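PDB 5DLL: aminopeptidase N from Francisella tularensis subsp. tularensis, which probably removes N-terminal residues, preferably alanine, from intracellular peptides as a zinc-dependent M1-family metallopeptidase. Local coordinates for residues 338-343 with 399-404; 441-446 with 513-518; 699-704 with 730-735; 735-738 with 742-745. All blocks are in the same frame, centred on the assembly; numbering follows the deposited sequence.

Contact 1 is the most deeply placed of the four: a buried salt bridge inside the catalytic domain, near the zinc site. Contact 2 also relies on an arginine and a glutamate, but at the surface, where a loop of the catalytic domain meets a strand of the Ig-like domain; its centre is about 18 Å from that of contact 1. Contacts 3 and 4 are partly buried and lie in the C-terminal helical domain, across the chain's centre from contact 2. Both use helix 723-736 and share Asn735, and they touch each other through Phe733 and Val743. Aromatic and aliphatic groups dominate these two contacts, although in contact 3 a glutamate also meets an aromatic ring edge.

Contact 1. Residues 338-343 with 399-404; sequences RDQEFT and IIRMIH
A buried salt bridge between Glu341 and Arg401 joins two helices of the thermolysin-like catalytic domain of the M1 peptidase. Helix 328-346 carries the zinc ligand Glu332 near its start, and the gap to helix 390-423 is bridged here by long side chains. Arg401 does most of the reaching: its chain leaves with CG anti to the backbone N (chi1 180°) and bends at chi3, bringing the guanidinium to the carboxylate. One oxygen, Glu341 OE2, receives both terminal nitrogens, Arg401 NH1 at 2.6 Å and, more weakly, Arg401 NH2 at 2.8 Å. Because that oxygen is shared, the grip is forked and not a two-by-two pairing; the carboxylate and guanidinium planes are 41° apart. The other oxygen, OE1, forms salt bridges with Arg252 and Arg349, and three arginines thus gather round one buried carboxylate, which would be expected to keep it ionised. On the same helix, Asp339 hydrogen-bonds the zinc ligand His309 and so belongs to the second shell of the metal. Beside the salt bridge, the aliphatic part of Gln340 comes up to the guanidinium edge, its CG in plane and 3.5 Å from Arg401 NH2.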
loop_
_atom_site.group_PDB
_atom_site.type_symbol
_atom_site.label_atom_id
_atom_site.label_comp_id
_atom_site.label_asym_id
_atom_site.label_seq_id
_atom_site.Cartn_x
_atom_site.Cartn_y
_atom_site.Cartn_z
ATOM N N ARG A 338 -4.411 0.424 10.488
ATOM C CA ARG A 338 -3.553 0.998 11.510
ATOM C C ARG A 338 -2.461 1.892 10.924
ATOM O O ARG A 338 -2.247 2.993 11.420
ATOM C CB ARG A 338 -2.942 -0.104 12.362
ATOM C CG ARG A 338 -3.974 -0.876 13.165
ATOM C CD ARG A 338 -3.320 -2.043 13.872
ATOM N NE ARG A 338 -2.448 -1.559 14.937
ATOM C CZ ARG A 338 -1.517 -2.283 15.548
ATOM N NH1 ARG A 338 -1.302 -3.543 15.205
ATOM N NH2 ARG A 338 -0.793 -1.738 16.503
ATOM N N ASP A 339 -1.788 1.435 9.871
ATOM C CA ASP A 339 -0.730 2.238 9.238
ATOM C C ASP A 339 -1.270 3.547 8.648
ATOM O O ASP A 339 -0.583 4.567 8.675
ATOM C CB ASP A 339 0.073 1.427 8.187
ATOM C CG ASP A 339 -0.379 1.676 6.733
ATOM O OD1 ASP A 339 -0.752 0.695 6.055
ATOM O OD2 ASP A 339 -0.328 2.833 6.252
ATOM N N GLN A 340 -2.490 3.524 8.117
ATOM C CA GLN A 340 -3.064 4.738 7.533
ATOM C C GLN A 340 -3.601 5.684 8.613
ATOM O O GLN A 340 -3.668 6.894 8.401
ATOM C CB GLN A 340 -4.104 4.413 6.450
ATOM C CG GLN A 340 -5.331 3.639 6.889
ATOM C CD GLN A 340 -6.126 3.086 5.711
ATOM O OE1 GLN A 340 -5.571 2.820 4.641
ATOM N NE2 GLN A 340 -7.434 2.895 5.907
ATOM N N GLU A 341 -3.948 5.133 9.775
ATOM C CA GLU A 341 -4.271 5.938 10.965
ATOM C C GLU A 341 -3.032 6.550 11.610
ATOM O O GLU A 341 -3.081 7.659 12.139
ATOM C CB GLU A 341 -4.989 5.083 12.012
ATOM C CG GLU A 341 -6.430 4.762 11.666
ATOM C CD GLU A 341 -7.306 5.994 11.647
ATOM O OE1 GLU A 341 -7.173 6.847 12.552
ATOM O OE2 GLU A 341 -8.131 6.113 10.721
ATOM N N PHE A 342 -1.940 5.797 11.592
ATOM C CA PHE A 342 -0.654 6.245 12.124
ATOM C C PHE A 342 -0.159 7.433 11.324
ATOM O O PHE A 342 0.182 8.477 11.880
ATOM C CB PHE A 342 0.338 5.082 12.052
ATOM C CG PHE A 342 1.776 5.462 12.283
ATOM C CD1 PHE A 342 2.168 6.097 13.450
ATOM C CD2 PHE A 342 2.756 5.113 11.350
ATOM C CE1 PHE A 342 3.500 6.417 13.670
ATOM C CE2 PHE A 342 4.087 5.426 11.564
ATOM C CZ PHE A 342 4.461 6.080 12.727
ATOM N N THR A 343 -0.142 7.268 10.007
ATOM C CA THR A 343 0.231 8.348 9.106
ATOM C C THR A 343 -0.705 9.565 9.226
ATOM O O THR A 343 -0.246 10.701 9.131
ATOM C CB THR A 343 0.307 7.832 7.658
ATOM O OG1 THR A 343 1.427 6.950 7.552
ATOM C CG2 THR A 343 0.488 8.968 6.656
ATOM N N ILE A 399 -13.283 -1.799 5.512
ATOM C CA ILE A 399 -14.266 -2.550 6.296
ATOM C C ILE A 399 -13.976 -2.424 7.793
ATOM O O ILE A 399 -14.899 -2.299 8.604
ATOM C CB ILE A 399 -14.310 -4.042 5.889
ATOM C CG1 ILE A 399 -14.753 -4.195 4.428
ATOM C CG2 ILE A 399 -15.249 -4.829 6.795
ATOM C CD1 ILE A 399 -16.139 -3.676 4.111
ATOM N N ILE A 400 -12.695 -2.452 8.151
ATOM C CA ILE A 400 -12.277 -2.255 9.537
ATOM C C ILE A 400 -12.543 -0.818 9.985
ATOM O O ILE A 400 -12.942 -0.580 11.127
ATOM C CB ILE A 400 -10.799 -2.650 9.710
ATOM C CG1 ILE A 400 -10.695 -4.179 9.723
ATOM C CG2 ILE A 400 -10.210 -2.077 10.991
ATOM C CD1 ILE A 400 -9.492 -4.724 8.994
ATOM N N ARG A 401 -12.334 0.127 9.073
ATOM C CA ARG A 401 -12.644 1.532 9.311
ATOM C C ARG A 401 -14.144 1.770 9.510
ATOM O O ARG A 401 -14.539 2.622 10.300
ATOM C CB ARG A 401 -12.126 2.383 8.147
ATOM C CG ARG A 401 -12.403 3.869 8.283
ATOM C CD ARG A 401 -11.754 4.655 7.157
ATOM N NE ARG A 401 -10.296 4.611 7.236
ATOM C CZ ARG A 401 -9.560 5.313 8.093
ATOM N NH1 ARG A 401 -10.125 6.127 8.979
ATOM N NH2 ARG A 401 -8.242 5.194 8.074
ATOM N N MET A 402 -14.970 1.022 8.786
ATOM C CA MET A 402 -16.424 1.119 8.931
ATOM C C MET A 402 -16.915 0.695 10.313
ATOM O O MET A 402 -17.958 1.163 10.770
ATOM C CB MET A 402 -17.135 0.287 7.859
ATOM C CG MET A 402 -17.494 1.071 6.610
ATOM S SD MET A 402 -18.069 0.009 5.275
ATOM C CE MET A 402 -19.526 -0.709 6.015
ATOM N N ILE A 403 -16.173 -0.198 10.967
ATOM C CA ILE A 403 -16.488 -0.611 12.335
ATOM C C ILE A 403 -16.042 0.473 13.315
ATOM O O ILE A 403 -16.706 0.720 14.323
ATOM C CB ILE A 403 -15.821 -1.954 12.704
ATOM C CG1 ILE A 403 -16.250 -3.062 11.731
ATOM C CG2 ILE A 403 -16.200 -2.358 14.120
ATOM C CD1 ILE A 403 -15.415 -4.323 11.819
ATOM N N HIS A 404 -14.913 1.113 13.020
ATOM C CA HIS A 404 -14.475 2.286 13.769
ATOM C C HIS A 404 -15.542 3.385 13.724
ATOM O O HIS A 404 -15.841 4.006 14.741
ATOM C CB HIS A 404 -13.151 2.818 13.209
ATOM C CG HIS A 404 -12.566 3.937 14.011
ATOM N ND1 HIS A 404 -13.010 5.238 13.908
ATOM C CD2 HIS A 404 -11.578 3.950 14.935
ATOM C CE1 HIS A 404 -12.320 6.004 14.733
ATOM N NE2 HIS A 404 -11.443 5.247 15.366
#

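Contact 2. Residues 441-446 with 513-518; sequences NNRDFS and VIELKE
Arg443 and Glu515 reach for each other from opposite directions and form a salt bridge at the surface, between a loop of the catalytic domain and a strand of the Ig-like domain. The arginine is drawn out almost to full length: CG stands anti to the backbone N (chi1 -156°), and the chain continues extended to NE, carrying the guanidinium well beyond its own loop. Glu515 leaves its strand differently, with CG anti to the carbonyl carbon and beside the backbone N (chi1 -71°), after which its chain also runs extended. The carboxylate therefore comes to the guanidinium edge, near its plane, with Arg443 NH2 2.8 Å from Glu515 OE2, although the two planes are turned 35° apart. A single nitrogen and a single oxygen make the closest approach, while the other carboxylate oxygen, Glu515 OE1, forms a longer salt bridge of 3.4 Å with Lys517 NZ. Glu515 thus sits between two cations in a small network, and its charge would be expected to offset the proximity of arginine to lysine.

Further back, the shaft of Arg443 rests against a neighbour in its own loop, CG lying 4.2 Å above the plane of the Phe445 ring, toward its rim. The loop follows helix 430-439, which closes in a Schellman motif with Asn442 as the C-prime residue. Helix 390-423 lies against both partners: Arg443 NH1 hydrogen-bonds Leu406 O, and the Glu515 side chain touches Leu406. Strand 508-516 pairs antiparallel with strand 495-502.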
loop_
_atom_site.group_PDB
_atom_site.type_symbol
_atom_site.label_atom_id
_atom_site.label_comp_id
_atom_site.label_asym_id
_atom_site.label_seq_id
_atom_site.Cartn_x
_atom_site.Cartn_y
_atom_site.Cartn_z
ATOM N N ASN A 441 -18.824 -4.179 22.743
ATOM C CA ASN A 441 -19.706 -3.017 22.695
ATOM C C ASN A 441 -21.190 -3.373 22.708
ATOM O O ASN A 441 -22.023 -2.585 22.265
ATOM C CB ASN A 441 -19.371 -2.185 21.461
ATOM C CG ASN A 441 -18.000 -1.566 21.553
ATOM O OD1 ASN A 441 -17.823 -0.542 22.209
ATOM N ND2 ASN A 441 -17.013 -2.196 20.924
ATOM N N ASN A 442 -21.517 -4.552 23.225
ATOM C CA ASN A 442 -22.907 -4.925 23.457
ATOM C C ASN A 442 -23.756 -4.662 22.210
ATOM O O ASN A 442 -24.751 -3.942 22.259
ATOM C CB ASN A 442 -23.438 -4.143 24.671
ATOM C CG ASN A 442 -24.691 -4.756 25.272
ATOM O OD1 ASN A 442 -25.047 -5.897 24.977
ATOM N ND2 ASN A 442 -25.363 -3.997 26.136
ATOM N N ARG A 443 -23.344 -5.251 21.091
ATOM C CA ARG A 443 -23.940 -4.949 19.792
ATOM C C ARG A 443 -24.005 -6.170 18.869
ATOM O O ARG A 443 -23.287 -7.155 19.072
ATOM C CB ARG A 443 -23.131 -3.839 19.132
ATOM C CG ARG A 443 -23.899 -3.030 18.113
ATOM C CD ARG A 443 -23.255 -1.675 17.949
ATOM N NE ARG A 443 -23.871 -0.911 16.876
ATOM C CZ ARG A 443 -23.508 0.319 16.530
ATOM N NH1 ARG A 443 -22.522 0.940 17.178
ATOM N NH2 ARG A 443 -24.132 0.932 15.530
ATOM N N ASP A 444 -24.875 -6.092 17.862
ATOM C CA ASP A 444 -25.090 -7.185 16.911
ATOM C C ASP A 444 -24.606 -6.795 15.510
ATOM O O ASP A 444 -25.229 -5.963 14.841
ATOM C CB ASP A 444 -26.577 -7.566 16.868
ATOM C CG ASP A 444 -26.830 -8.866 16.117
ATOM O OD1 ASP A 444 -26.117 -9.859 16.375
ATOM O OD2 ASP A 444 -27.751 -8.898 15.273
ATOM N N PHE A 445 -23.497 -7.406 15.082
ATOM C CA PHE A 445 -22.930 -7.191 13.746
ATOM C C PHE A 445 -23.076 -8.435 12.859
ATOM O O PHE A 445 -22.135 -8.822 12.170
ATOM C CB PHE A 445 -21.442 -6.817 13.846
ATOM C CG PHE A 445 -21.179 -5.456 14.433
ATOM C CD1 PHE A 445 -21.800 -4.325 13.919
ATOM C CD2 PHE A 445 -20.271 -5.301 15.472
ATOM C CE1 PHE A 445 -21.541 -3.072 14.453
ATOM C CE2 PHE A 445 -20.005 -4.052 16.007
ATOM C CZ PHE A 445 -20.642 -2.936 15.498
ATOM N N SER A 446 -24.250 -9.058 12.870
ATOM C CA SER A 446 -24.493 -10.235 12.032
ATOM C C SER A 446 -24.628 -9.849 10.560
ATOM O O SER A 446 -24.092 -10.533 9.688
ATOM C CB SER A 446 -25.739 -10.997 12.497
ATOM O OG SER A 446 -25.448 -11.787 13.637
ATOM N N VAL A 513 -23.960 9.702 12.945
ATOM C CA VAL A 513 -23.823 8.587 12.008
ATOM C C VAL A 513 -25.145 7.820 11.984
ATOM O O VAL A 513 -25.623 7.379 13.031
ATOM C CB VAL A 513 -22.692 7.621 12.428
ATOM C CG1 VAL A 513 -22.595 6.447 11.459
ATOM C CG2 VAL A 513 -21.359 8.357 12.523
ATOM N N ILE A 514 -25.739 7.680 10.800
ATOM C CA ILE A 514 -26.940 6.855 10.636
ATOM C C ILE A 514 -26.598 5.587 9.852
ATOM O O ILE A 514 -25.558 5.516 9.190
ATOM C CB ILE A 514 -28.112 7.620 9.973
ATOM C CG1 ILE A 514 -27.741 8.123 8.573
ATOM C CG2 ILE A 514 -28.548 8.782 10.853
ATOM C CD1 ILE A 514 -28.930 8.605 7.771
ATOM N N GLU A 515 -27.478 4.593 9.932
ATOM C CA GLU A 515 -27.196 3.265 9.396
ATOM C C GLU A 515 -28.234 2.836 8.373
ATOM O O GLU A 515 -29.421 3.110 8.535
ATOM C CB GLU A 515 -27.136 2.254 10.542
ATOM C CG GLU A 515 -25.898 2.424 11.410
ATOM C CD GLU A 515 -26.089 1.930 12.830
ATOM O OE1 GLU A 515 -26.831 0.948 13.040
ATOM O OE2 GLU A 515 -25.482 2.526 13.741
ATOM N N LEU A 516 -27.768 2.169 7.321
ATOM C CA LEU A 516 -28.640 1.595 6.301
ATOM C C LEU A 516 -28.464 0.077 6.280
ATOM O O LEU A 516 -27.525 -0.439 5.675
ATOM C CB LEU A 516 -28.322 2.197 4.931
ATOM C CG LEU A 516 -29.114 1.669 3.735
ATOM C CD1 LEU A 516 -30.601 1.942 3.898
ATOM C CD2 LEU A 516 -28.587 2.292 2.452
ATOM N N LYS A 517 -29.381 -0.621 6.951
ATOM C CA LYS A 517 -29.333 -2.077 7.087
ATOM C C LYS A 517 -30.385 -2.753 6.214
ATOM O O LYS A 517 -30.784 -3.884 6.487
ATOM C CB LYS A 517 -29.588 -2.471 8.545
ATOM C CG LYS A 517 -28.737 -1.741 9.567
ATOM C CD LYS A 517 -29.065 -2.231 10.963
ATOM C CE LYS A 517 -28.433 -1.350 12.022
ATOM N NZ LYS A 517 -28.599 -1.907 13.391
ATOM N N GLU A 518 -30.819 -2.070 5.158
ATOM C CA GLU A 518 -32.006 -2.476 4.415
ATOM C C GLU A 518 -31.869 -2.064 2.952
ATOM O O GLU A 518 -31.062 -1.194 2.623
ATOM C CB GLU A 518 -33.236 -1.820 5.055
ATOM C CG GLU A 518 -34.573 -2.466 4.726
ATOM C CD GLU A 518 -35.726 -1.855 5.511
ATOM O OE1 GLU A 518 -35.558 -1.590 6.722
ATOM O OE2 GLU A 518 -36.807 -1.644 4.922
#

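Contact 3. Residues 699-704 with 730-735; sequences QLFDNA and INEFYN
Phe701 projects from helix 691-703 onto Glu732 and Phe733 of helix 723-736, within the ARM-like helical repeats of the C-terminal domain. The two short helical segments are nearly parallel, at 12° with axes 12.2 Å apart, as expected of helices separated by one intervening helix in an alpha-solenoid. That helix, 707-717, also packs on Phe701, through Ala713 and Leu717.

The apolar contact is made rim to rim. With CG anti to its backbone N (chi1 -169°), Phe701 sends its ring across the gap, and its CE1 comes to the ring edge of Phe733, 4.0 Å from CD2. The two side chains cross at about a right angle, and Phe733 stacks elsewhere, on Phe714. The aliphatic base of Glu732 meets the Phe701 ring edge as well, Glu732 CB lying 3.9 Å from Phe701 CE2.

The polar contacts concern the Glu732 carboxylate. It approaches the Phe701 rim near the ring plane, an approach consistent with weak attraction between an anion and the electropositive C-H edge. Arg736 makes a cation-pi contact with Phe701 and a long, weak ion pair with Asp702, and so probably moderates a like-charge pair in which Asp702 OD1 is 4.4 Å from Glu732 OE2.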
loop_
_atom_site.group_PDB
_atom_site.type_symbol
_atom_site.label_atom_id
_atom_site.label_comp_id
_atom_site.label_asym_id
_atom_site.label_seq_id
_atom_site.Cartn_x
_atom_site.Cartn_y
_atom_site.Cartn_z
ATOM N N GLN A 699 14.480 31.070 -9.280
ATOM C CA GLN A 699 15.157 31.386 -8.022
ATOM C C GLN A 699 15.046 30.225 -7.041
ATOM O O GLN A 699 16.043 29.824 -6.438
ATOM C CB GLN A 699 14.598 32.668 -7.393
ATOM C CG GLN A 699 14.948 33.942 -8.153
ATOM C CD GLN A 699 16.447 34.174 -8.273
ATOM O OE1 GLN A 699 17.155 34.280 -7.268
ATOM N NE2 GLN A 699 16.936 34.256 -9.508
ATOM N N LEU A 700 13.838 29.683 -6.894
ATOM C CA LEU A 700 13.598 28.535 -6.017
ATOM C C LEU A 700 14.512 27.380 -6.391
ATOM O O LEU A 700 15.076 26.713 -5.521
ATOM C CB LEU A 700 12.134 28.087 -6.110
ATOM C CG LEU A 700 11.664 26.953 -5.189
ATOM C CD1 LEU A 700 12.066 27.211 -3.746
ATOM C CD2 LEU A 700 10.156 26.779 -5.299
ATOM N N PHE A 701 14.650 27.163 -7.696
ATOM C CA PHE A 701 15.568 26.176 -8.242
ATOM C C PHE A 701 16.991 26.395 -7.727
ATOM O O PHE A 701 17.632 25.459 -7.258
ATOM C CB PHE A 701 15.547 26.243 -9.774
ATOM C CG PHE A 701 16.262 25.107 -10.443
ATOM C CD1 PHE A 701 15.765 23.816 -10.356
ATOM C CD2 PHE A 701 17.423 25.330 -11.175
ATOM C CE1 PHE A 701 16.416 22.765 -10.976
ATOM C CE2 PHE A 701 18.078 24.282 -11.800
ATOM C CZ PHE A 701 17.576 22.998 -11.699
ATOM N N ASP A 702 17.476 27.631 -7.809
ATOM C CA ASP A 702 18.851 27.948 -7.408
ATOM C C ASP A 702 19.048 27.980 -5.892
ATOM O O ASP A 702 20.137 27.680 -5.406
ATOM C CB ASP A 702 19.287 29.297 -7.991
ATOM C CG ASP A 702 19.216 29.331 -9.505
ATOM O OD1 ASP A 702 19.617 28.339 -10.153
ATOM O OD2 ASP A 702 18.764 30.360 -10.048
ATOM N N ASN A 703 18.001 28.346 -5.152
ATOM C CA ASN A 703 18.118 28.607 -3.718
ATOM C C ASN A 703 17.658 27.477 -2.797
ATOM O O ASN A 703 18.015 27.471 -1.619
ATOM C CB ASN A 703 17.340 29.877 -3.359
ATOM C CG ASN A 703 17.798 31.087 -4.150
ATOM O OD1 ASN A 703 18.967 31.199 -4.517
ATOM N ND2 ASN A 703 16.872 32.002 -4.420
ATOM N N ALA A 704 16.867 26.537 -3.315
ATOM C CA ALA A 704 16.293 25.464 -2.489
ATOM C C ALA A 704 17.364 24.733 -1.681
ATOM O O ALA A 704 18.438 24.435 -2.201
ATOM C CB ALA A 704 15.528 24.473 -3.355
ATOM N N ILE A 730 17.253 21.071 -17.329
ATOM C CA ILE A 730 17.552 19.657 -17.539
ATOM C C ILE A 730 19.040 19.413 -17.291
ATOM O O ILE A 730 19.407 18.511 -16.539
ATOM C CB ILE A 730 17.151 19.196 -18.962
ATOM C CG1 ILE A 730 15.623 19.163 -19.094
ATOM C CG2 ILE A 730 17.708 17.814 -19.277
ATOM C CD1 ILE A 730 15.123 19.040 -20.519
ATOM N N ASN A 731 19.881 20.241 -17.910
ATOM C CA ASN A 731 21.337 20.126 -17.776
ATOM C C ASN A 731 21.819 20.471 -16.374
ATOM O O ASN A 731 22.578 19.709 -15.771
ATOM C CB ASN A 731 22.047 21.042 -18.779
ATOM C CG ASN A 731 21.717 20.708 -20.221
ATOM O OD1 ASN A 731 21.229 19.617 -20.531
ATOM N ND2 ASN A 731 21.983 21.654 -21.115
ATOM N N GLU A 732 21.379 21.629 -15.876
ATOM C CA GLU A 732 21.721 22.099 -14.530
ATOM C C GLU A 732 21.360 21.055 -13.470
ATOM O O GLU A 732 22.155 20.795 -12.568
ATOM C CB GLU A 732 21.036 23.444 -14.216
ATOM C CG GLU A 732 21.674 24.661 -14.891
ATOM C CD GLU A 732 20.824 25.933 -14.813
ATOM O OE1 GLU A 732 21.001 26.822 -15.674
ATOM O OE2 GLU A 732 19.981 26.061 -13.899
ATOM N N PHE A 733 20.181 20.447 -13.591
ATOM C CA PHE A 733 19.756 19.393 -12.662
ATOM C C PHE A 733 20.655 18.158 -12.776
ATOM O O PHE A 733 21.045 17.578 -11.763
ATOM C CB PHE A 733 18.292 19.009 -12.911
ATOM C CG PHE A 733 17.666 18.196 -11.802
ATOM C CD1 PHE A 733 17.855 16.822 -11.727
ATOM C CD2 PHE A 733 16.861 18.802 -10.847
ATOM C CE1 PHE A 733 17.266 16.077 -10.714
ATOM C CE2 PHE A 733 16.271 18.061 -9.834
ATOM C CZ PHE A 733 16.473 16.697 -9.768
ATOM N N TYR A 734 20.987 17.762 -14.004
ATOM C CA TYR A 734 21.831 16.587 -14.224
ATOM C C TYR A 734 23.225 16.799 -13.658
ATOM O O TYR A 734 23.749 15.925 -12.970
ATOM C CB TYR A 734 21.930 16.236 -15.710
ATOM C CG TYR A 734 22.556 14.876 -15.968
ATOM C CD1 TYR A 734 21.890 13.704 -15.610
ATOM C CD2 TYR A 734 23.812 14.759 -16.569
ATOM C CE1 TYR A 734 22.454 12.456 -15.842
ATOM C CE2 TYR A 734 24.384 13.514 -16.806
ATOM C CZ TYR A 734 23.702 12.363 -16.442
ATOM O OH TYR A 734 24.258 11.118 -16.672
ATOM N N ASN A 735 23.814 17.959 -13.950
ATOM C CA ASN A 735 25.154 18.313 -13.456
ATOM C C ASN A 735 25.296 18.123 -11.945
ATOM O O ASN A 735 26.320 17.630 -11.469
ATOM C CB ASN A 735 25.503 19.767 -13.813
ATOM C CG ASN A 735 25.732 19.974 -15.302
ATOM O OD1 ASN A 735 26.167 19.066 -16.014
ATOM N ND2 ASN A 735 25.445 21.183 -15.779
#

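Contact 4. Residues 735-738 with 742-745; sequences NRWR and LVVN
The indole of Trp737 is covered on one face by Val743, whose CG1 methyl makes a CH-pi contact 4.0 Å from the centroid of the five-membered ring. The methyl stands 29° off the ring normal, displaced toward the root of the side chain, and is as near to Trp737 CB as to CG, 3.5 Å in each case. Over the opposite face, toward the rim, lies CB of the preceding residue, Arg736, 3.6 Å above the plane, so the pyrrole end is held between two aliphatic groups. Phe733 brings a further ring, its plane inclined at about 50° to the indole.

Trp737 CB points toward helix 741-752, but with CG anti to the carbonyl carbon (chi1 -52°) the ring swings away, presenting the base of the side chain and one face to the valine. Val743 CG1 is the branch anti to its backbone N, and it alone reaches the ring.

Alongside, Val744 places CG2 against the backbone carbonyls of the turn, 3.9 Å from Arg738 O and nearer still to Trp737 O. Arg738 turns its own side chain away from the helix and back along its own segment, where NH2 gives a weak hydrogen bond to Asn735 OD1.

Together these contacts close the tight helix-turn-helix connection between helices 723-736 and 741-752 in the ARM-like alpha-solenoid of the C-terminal domain, with Met707 of helix 707-717 touching both Trp737 and Val743. The side-chain contacts are apolar, with Val744 CG2 lying against carbonyl oxygens; van der Waals packing and one CH-pi contact depend on shape fit, with little directional bonding.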
loop_
_atom_site.group_PDB
_atom_site.type_symbol
_atom_site.label_atom_id
_atom_site.label_comp_id
_atom_site.label_asym_id
_atom_site.label_seq_id
_atom_site.Cartn_x
_atom_site.Cartn_y
_atom_site.Cartn_z
ATOM N N ASN A 735 23.814 17.959 -13.950
ATOM C CA ASN A 735 25.154 18.313 -13.456
ATOM C C ASN A 735 25.296 18.123 -11.945
ATOM O O ASN A 735 26.320 17.630 -11.469
ATOM C CB ASN A 735 25.503 19.767 -13.813
ATOM C CG ASN A 735 25.732 19.974 -15.302
ATOM O OD1 ASN A 735 26.167 19.066 -16.014
ATOM N ND2 ASN A 735 25.445 21.183 -15.779
ATOM N N ARG A 736 24.260 18.511 -11.205
ATOM C CA ARG A 736 24.270 18.430 -9.746
ATOM C C ARG A 736 24.123 16.997 -9.249
ATOM O O ARG A 736 24.808 16.591 -8.309
ATOM C CB ARG A 736 23.147 19.289 -9.156
ATOM C CG ARG A 736 23.265 20.777 -9.461
ATOM C CD ARG A 736 22.102 21.574 -8.877
ATOM N NE ARG A 736 21.813 22.798 -9.632
ATOM C CZ ARG A 736 21.061 23.812 -9.197
ATOM N NH1 ARG A 736 20.507 23.790 -7.988
ATOM N NH2 ARG A 736 20.867 24.871 -9.980
ATOM N N TRP A 737 23.239 16.233 -9.891
ATOM C CA TRP A 737 22.827 14.920 -9.379
ATOM C C TRP A 737 23.172 13.740 -10.290
ATOM O O TRP A 737 22.344 12.859 -10.486
ATOM C CB TRP A 737 21.318 14.930 -9.104
ATOM C CG TRP A 737 20.890 16.068 -8.239
ATOM C CD1 TRP A 737 20.189 17.173 -8.624
ATOM C CD2 TRP A 737 21.148 16.223 -6.836
ATOM N NE1 TRP A 737 19.986 18.000 -7.548
ATOM C CE2 TRP A 737 20.567 17.441 -6.438
ATOM C CE3 TRP A 737 21.812 15.443 -5.878
ATOM C CZ2 TRP A 737 20.629 17.906 -5.119
ATOM C CZ3 TRP A 737 21.875 15.906 -4.568
ATOM C CH2 TRP A 737 21.288 17.127 -4.203
ATOM N N ARG A 738 24.388 13.721 -10.834
ATOM C CA ARG A 738 24.904 12.541 -11.540
ATOM C C ARG A 738 25.110 11.412 -10.539
ATOM O O ARG A 738 24.717 10.273 -10.773
ATOM C CB ARG A 738 26.253 12.836 -12.202
ATOM C CG ARG A 738 26.229 13.878 -13.303
ATOM C CD ARG A 738 27.638 14.355 -13.628
ATOM N NE ARG A 738 27.636 15.388 -14.663
ATOM C CZ ARG A 738 27.714 15.166 -15.976
ATOM N NH1 ARG A 738 27.814 13.932 -16.465
ATOM N NH2 ARG A 738 27.694 16.198 -16.814
ATOM N N LEU A 742 18.902 7.475 -7.428
ATOM C CA LEU A 742 17.495 7.691 -7.072
ATOM C C LEU A 742 16.987 9.015 -7.636
ATOM O O LEU A 742 15.848 9.106 -8.091
ATOM C CB LEU A 742 17.301 7.665 -5.548
ATOM C CG LEU A 742 17.195 6.294 -4.867
ATOM C CD1 LEU A 742 18.456 5.457 -5.043
ATOM C CD2 LEU A 742 16.883 6.465 -3.387
ATOM N N VAL A 743 17.852 10.026 -7.615
ATOM C CA VAL A 743 17.523 11.373 -8.081
ATOM C C VAL A 743 17.546 11.468 -9.612
ATOM O O VAL A 743 16.774 12.231 -10.202
ATOM C CB VAL A 743 18.493 12.415 -7.474
ATOM C CG1 VAL A 743 18.153 13.827 -7.942
ATOM C CG2 VAL A 743 18.471 12.328 -5.952
ATOM N N VAL A 744 18.430 10.701 -10.250
ATOM C CA VAL A 744 18.478 10.633 -11.717
ATOM C C VAL A 744 17.175 10.041 -12.256
ATOM O O VAL A 744 16.681 10.465 -13.296
ATOM C CB VAL A 744 19.679 9.800 -12.233
ATOM C CG1 VAL A 744 19.633 9.662 -13.750
ATOM C CG2 VAL A 744 21.001 10.427 -11.815
ATOM N N ASN A 745 16.623 9.063 -11.545
ATOM C CA ASN A 745 15.319 8.500 -11.899
ATOM C C ASN A 745 14.237 9.578 -11.956
ATOM O O ASN A 745 13.439 9.621 -12.893
ATOM C CB ASN A 745 14.917 7.401 -10.907
ATOM C CG ASN A 745 15.757 6.143 -11.052
ATOM O OD1 ASN A 745 16.673 6.080 -11.877
ATOM N ND2 ASN A 745 15.445 5.129 -10.249
#